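Putative nitrate transport protein (PDB 3MST) is of unknown function but probably binds a small solute, possibly nitrate, in the manner of two-lobed transport-associated binding proteins. Local coordinates at residues Glu222-Gly225 / Ser226-Tyr230; Asn148-Glu152 / Leu153-Leu157. One frame throughout, in Å; residues are numbered along the deposited sequence.

Contact 1 lies within helix 220-230 and is partly buried; contact 2, at the end of helix 146-152 and in the loop behind it, is a surface contact. Regular backbone bonds dominate the first, whereas the second combines irregular capping bonds with salt bridges. They touch each other: L157 packs against the E222 and G225 carbonyl oxygens, and L229 meets M150. Both pack against I107 of helix 100-112, and R77 pairs with an acid from each, E222 and D156. Unidentified bound material is hydrogen-bonded at both places, to Y230 OH and by the donor L157 N, and may mark a pocket between the two elements.

Contact 1. Residues Glu222-Gly225 / Ser226-Tyr230; sequences ELVG and SRELY
The carbonyl oxygen V224 O receives the backbone N-H of E228 at 2.9 Å, with an N-H...O angle of 161°, as one of the i to i+4 bonds of the alpha-helix 220-230 near the end of the chain. The adjacent residues repeat the pattern. S226 N reaches E222 O and R227 N reaches L223 O, while L229 N meets G225 O at 2.9 Å.

V224 O is also approached by carbon: E228 CG lies 3.3 Å from it. With CG set beside the backbone N (chi1 -72°), the otherwise extended E228 chain crosses the outside of the turn and brings its carboxylate toward V224, where OE2 stands 3.8 Å from V224 CG1. The same methyl lies obliquely to the R227 guanidinium, 4.1 Å from NH2. R227 CG points anti to its own backbone N, and a bend at chi3 (61°) turns the guanidinium back toward V224; its NH1 is hydrogen-bonded to the backbone oxygen of I240, tying the helix to the segment that follows it. V224 CG1 thus touches two groups of opposite charge, R227 NH2 and E228 OE2 being 5.6 Å apart, too far for a direct bond though their attraction may still be felt. V224 also packs on I242.

The remaining sides of the helix serve other parts of the fold. E222 sends its carboxylate to T217 and R77, and the buried L229 and Y230 pack on helix 100-112, where the Y230 hydroxyl is hydrogen-bonded to N104 and to an unidentified bound molecule. Along the helix from G225, which has no side chain, L229 CB lies 3.5 Å from G225 O.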
loop_
_atom_site.group_PDB
_atom_site.type_symbol
_atom_site.label_atom_id
_atom_site.label_comp_id
_atom_site.label_asym_id
_atom_site.label_seq_id
_atom_site.Cartn_x
_atom_site.Cartn_y
_atom_site.Cartn_z
ATOM N N GLU A 222 15.919 -5.667 0.641
ATOM C CA GLU A 222 14.874 -4.612 0.580
ATOM C C GLU A 222 13.718 -4.928 1.512
ATOM O O GLU A 222 13.168 -4.031 2.159
ATOM C CB GLU A 222 14.390 -4.422 -0.858
ATOM C CG GLU A 222 15.503 -3.876 -1.730
ATOM C CD GLU A 222 15.032 -3.372 -3.070
ATOM O OE1 GLU A 222 14.015 -3.888 -3.574
ATOM O OE2 GLU A 222 15.679 -2.466 -3.667
ATOM N N LEU A 223 13.339 -6.197 1.572
ATOM C CA LEU A 223 12.315 -6.647 2.505
ATOM C C LEU A 223 12.730 -6.477 3.966
ATOM O O LEU A 223 11.972 -5.975 4.798
ATOM C CB LEU A 223 11.880 -8.079 2.225
ATOM C CG LEU A 223 11.430 -8.351 0.773
ATOM C CD1 LEU A 223 11.090 -9.818 0.553
ATOM C CD2 LEU A 223 10.346 -7.409 0.320
ATOM N N VAL A 224 13.962 -6.902 4.277
ATOM C CA VAL A 224 14.524 -6.707 5.611
ATOM C C VAL A 224 14.604 -5.207 5.932
ATOM O O VAL A 224 14.263 -4.795 7.064
ATOM C CB VAL A 224 15.886 -7.421 5.730
ATOM C CG1 VAL A 224 16.652 -7.021 7.025
ATOM C CG2 VAL A 224 15.668 -8.932 5.662
ATOM N N GLY A 225 15.033 -4.405 4.960
ATOM C CA GLY A 225 15.120 -2.963 5.175
ATOM C C GLY A 225 13.769 -2.360 5.513
ATOM O O GLY A 225 13.663 -1.518 6.393
ATOM N N SER A 226 12.728 -2.736 4.786
ATOM C CA SER A 226 11.411 -2.172 5.081
ATOM C C SER A 226 10.860 -2.634 6.438
ATOM O O SER A 226 10.233 -1.876 7.163
ATOM C CB SER A 226 10.472 -2.516 3.936
ATOM O OG SER A 226 9.206 -1.960 4.125
ATOM N N ARG A 227 11.131 -3.874 6.818
ATOM C CA ARG A 227 10.718 -4.345 8.115
ATOM C C ARG A 227 11.402 -3.509 9.193
ATOM O O ARG A 227 10.779 -3.103 10.175
ATOM C CB ARG A 227 11.114 -5.804 8.282
ATOM C CG ARG A 227 10.555 -6.449 9.557
ATOM C CD ARG A 227 10.993 -7.901 9.772
ATOM N NE ARG A 227 12.435 -7.966 9.890
ATOM C CZ ARG A 227 13.146 -9.081 9.759
ATOM N NH1 ARG A 227 12.537 -10.255 9.574
ATOM N NH2 ARG A 227 14.465 -9.015 9.856
ATOM N N GLU A 228 12.704 -3.263 9.014
ATOM C CA GLU A 228 13.457 -2.463 9.974
ATOM C C GLU A 228 12.926 -1.031 10.036
ATOM O O GLU A 228 12.745 -0.498 11.120
ATOM C CB GLU A 228 14.944 -2.449 9.625
ATOM C CG GLU A 228 15.684 -3.766 9.873
ATOM C CD GLU A 228 17.154 -3.752 9.334
ATOM O OE1 GLU A 228 17.526 -2.872 8.490
ATOM O OE2 GLU A 228 17.935 -4.653 9.768
ATOM N N LEU A 229 12.710 -0.398 8.891
ATOM C CA LEU A 229 12.182 0.964 8.866
ATOM C C LEU A 229 10.858 1.092 9.569
ATOM O O LEU A 229 10.687 1.937 10.474
ATOM C CB LEU A 229 12.065 1.473 7.416
ATOM C CG LEU A 229 11.472 2.876 7.240
ATOM C CD1 LEU A 229 12.393 3.947 7.881
ATOM C CD2 LEU A 229 11.217 3.148 5.739
ATOM N N TYR A 230 9.905 0.249 9.193
ATOM C CA TYR A 230 8.578 0.344 9.749
ATOM C C TYR A 230 8.469 -0.160 11.184
ATOM O O TYR A 230 7.569 0.239 11.884
ATOM C CB TYR A 230 7.537 -0.266 8.802
ATOM C CG TYR A 230 7.273 0.620 7.597
ATOM C CD1 TYR A 230 6.419 1.718 7.711
ATOM C CD2 TYR A 230 7.856 0.391 6.384
ATOM C CE1 TYR A 230 6.193 2.559 6.635
ATOM C CE2 TYR A 230 7.646 1.252 5.275
ATOM C CZ TYR A 230 6.796 2.341 5.415
ATOM O OH TYR A 230 6.536 3.155 4.344
#

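Contact 2. Residues Asn148-Glu152 / Leu153-Leu157; sequences NRMKE and LGLDL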
loop_
_atom_site.group_PDB
_atom_site.type_symbol
_atom_site.label_atom_id
_atom_site.label_comp_id
_atom_site.label_asym_id
_atom_site.label_seq_id
_atom_site.Cartn_x
_atom_site.Cartn_y
_atom_site.Cartn_z
ATOM N N ASN A 148 9.164 10.030 -3.685
ATOM C CA ASN A 148 10.301 10.827 -4.060
ATOM C C ASN A 148 10.993 11.473 -2.835
ATOM O O ASN A 148 12.211 11.607 -2.823
ATOM C CB ASN A 148 9.894 11.849 -5.140
ATOM C CG ASN A 148 11.028 12.194 -6.033
ATOM O OD1 ASN A 148 11.703 11.305 -6.555
ATOM N ND2 ASN A 148 11.304 13.471 -6.167
ATOM N N ARG A 149 10.230 11.878 -1.807
ATOM C CA ARG A 149 10.767 12.381 -0.568
ATOM C C ARG A 149 11.607 11.294 0.130
ATOM O O ARG A 149 12.695 11.573 0.634
ATOM C CB ARG A 149 9.634 12.860 0.358
ATOM C CG ARG A 149 10.081 13.429 1.672
ATOM C CD ARG A 149 10.693 14.787 1.501
ATOM N NE ARG A 149 11.100 15.339 2.795
ATOM C CZ ARG A 149 12.342 15.420 3.197
ATOM N NH1 ARG A 149 13.343 15.064 2.372
ATOM N NH2 ARG A 149 12.613 15.872 4.410
HETATM N N MSE A 150 11.127 10.058 0.152
HETATM C CA MSE A 150 11.892 8.983 0.803
HETATM C C MSE A 150 13.131 8.527 -0.006
HETATM O O MSE A 150 14.095 7.999 0.539
HETATM C CB MSE A 150 10.958 7.829 1.125
HETATM C CG MSE A 150 9.822 8.257 2.057
HETATM SE SE MSE A 150 10.417 8.526 3.871
HETATM C CE MSE A 150 10.277 6.573 4.346
ATOM N N LYS A 151 13.135 8.766 -1.302
ATOM C CA LYS A 151 14.387 8.663 -2.089
ATOM C C LYS A 151 15.397 9.706 -1.652
ATOM O O LYS A 151 16.602 9.379 -1.473
ATOM C CB LYS A 151 14.112 8.778 -3.568
ATOM C CG LYS A 151 13.405 7.604 -4.161
ATOM C CD LYS A 151 13.188 7.815 -5.681
ATOM C CE LYS A 151 12.494 6.657 -6.360
ATOM N NZ LYS A 151 12.432 6.825 -7.828
ATOM N N GLU A 152 14.949 10.954 -1.485
ATOM C CA GLU A 152 15.801 12.025 -0.961
ATOM C C GLU A 152 16.475 11.618 0.366
ATOM O O GLU A 152 17.633 11.952 0.614
ATOM C CB GLU A 152 15.074 13.368 -0.777
ATOM C CG GLU A 152 14.520 13.998 -2.070
ATOM C CD GLU A 152 13.530 15.165 -1.792
ATOM O OE1 GLU A 152 13.205 15.415 -0.624
ATOM O OE2 GLU A 152 13.055 15.820 -2.754
ATOM N N LEU A 153 15.743 10.914 1.218
ATOM C CA LEU A 153 16.216 10.497 2.527
ATOM C C LEU A 153 16.981 9.155 2.528
ATOM O O LEU A 153 17.466 8.749 3.590
ATOM C CB LEU A 153 15.032 10.419 3.490
ATOM C CG LEU A 153 14.331 11.750 3.836
ATOM C CD1 LEU A 153 13.000 11.466 4.501
ATOM C CD2 LEU A 153 15.194 12.688 4.693
ATOM N N GLY A 154 17.065 8.485 1.374
ATOM C CA GLY A 154 17.683 7.145 1.265
ATOM C C GLY A 154 16.865 6.005 1.884
ATOM O O GLY A 154 17.442 4.993 2.389
ATOM N N LEU A 155 15.538 6.128 1.820
ATOM C CA LEU A 155 14.619 5.212 2.490
ATOM C C LEU A 155 13.543 4.698 1.535
ATOM O O LEU A 155 12.401 4.393 1.976
ATOM C CB LEU A 155 13.972 5.860 3.703
ATOM C CG LEU A 155 14.933 6.170 4.852
ATOM C CD1 LEU A 155 14.208 6.982 5.934
ATOM C CD2 LEU A 155 15.599 4.887 5.353
ATOM N N ASP A 156 13.952 4.571 0.271
ATOM C CA ASP A 156 13.132 4.020 -0.817
ATOM C C ASP A 156 13.013 2.515 -0.700
ATOM O O ASP A 156 13.889 1.795 -1.183
ATOM C CB ASP A 156 13.700 4.382 -2.196
ATOM C CG ASP A 156 12.857 3.831 -3.334
ATOM O OD1 ASP A 156 11.657 3.454 -3.073
ATOM O OD2 ASP A 156 13.408 3.818 -4.467
ATOM N N LEU A 157 11.949 2.084 -0.017
ATOM C CA LEU A 157 11.747 0.671 0.359
ATOM C C LEU A 157 10.280 0.327 0.143
ATOM O O LEU A 157 9.417 1.225 0.168
ATOM C CB LEU A 157 12.143 0.451 1.812
ATOM C CG LEU A 157 13.641 0.604 2.075
ATOM C CD1 LEU A 157 13.885 0.889 3.540
ATOM C CD2 LEU A 157 14.437 -0.611 1.555
#
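M150 O and L155 N make the shortest polar bond of the turn, 2.7 Å and nearly straight at 164°, where helix 146-152 gives way to the loop that runs to strand 160-164. G154 N turns to K151 O at 3.0 Å, approaching from above the carbonyl plane, and L153 N closes a more bent bond to R149 O. Three late carbonyls of the helix are thereby satisfied by the loop.

Several side-chain charges are matched as well. R149 NH1 gives a salt bridge to E152 OE1 (3.0 Å), its NE goes to E87 and its NH2 to D112, so three acids share one guanidinium. A bend at chi2 (73°) swings that group across L153, whose CD1 sits 4.1 Å above the centre of its plane. Without the guanidinium, as with an alanine here, E87 and D112 would probably lack their counter-charge, E152 OE1 would lose its mate, and a gap would be likely to open over L153. E152 OE2 has a further partner in K144. D156 OD1 is paired with R77, while OD2 lies 3.5 Å from K151 CE, the two chains running side by side. K151 NZ stays 4.6 Å from D156 OD2, where a weak attraction may still be felt.

The selenomethionine M150, in one of two modelled conformers, touches L155 CB with CE at 3.8 Å. This apolar contact is the usual companion of what positive phi at G154 (72°) and the paired bonds back into the last turn make: a Schellman motif, the classic C-terminal ending of an alpha-helix.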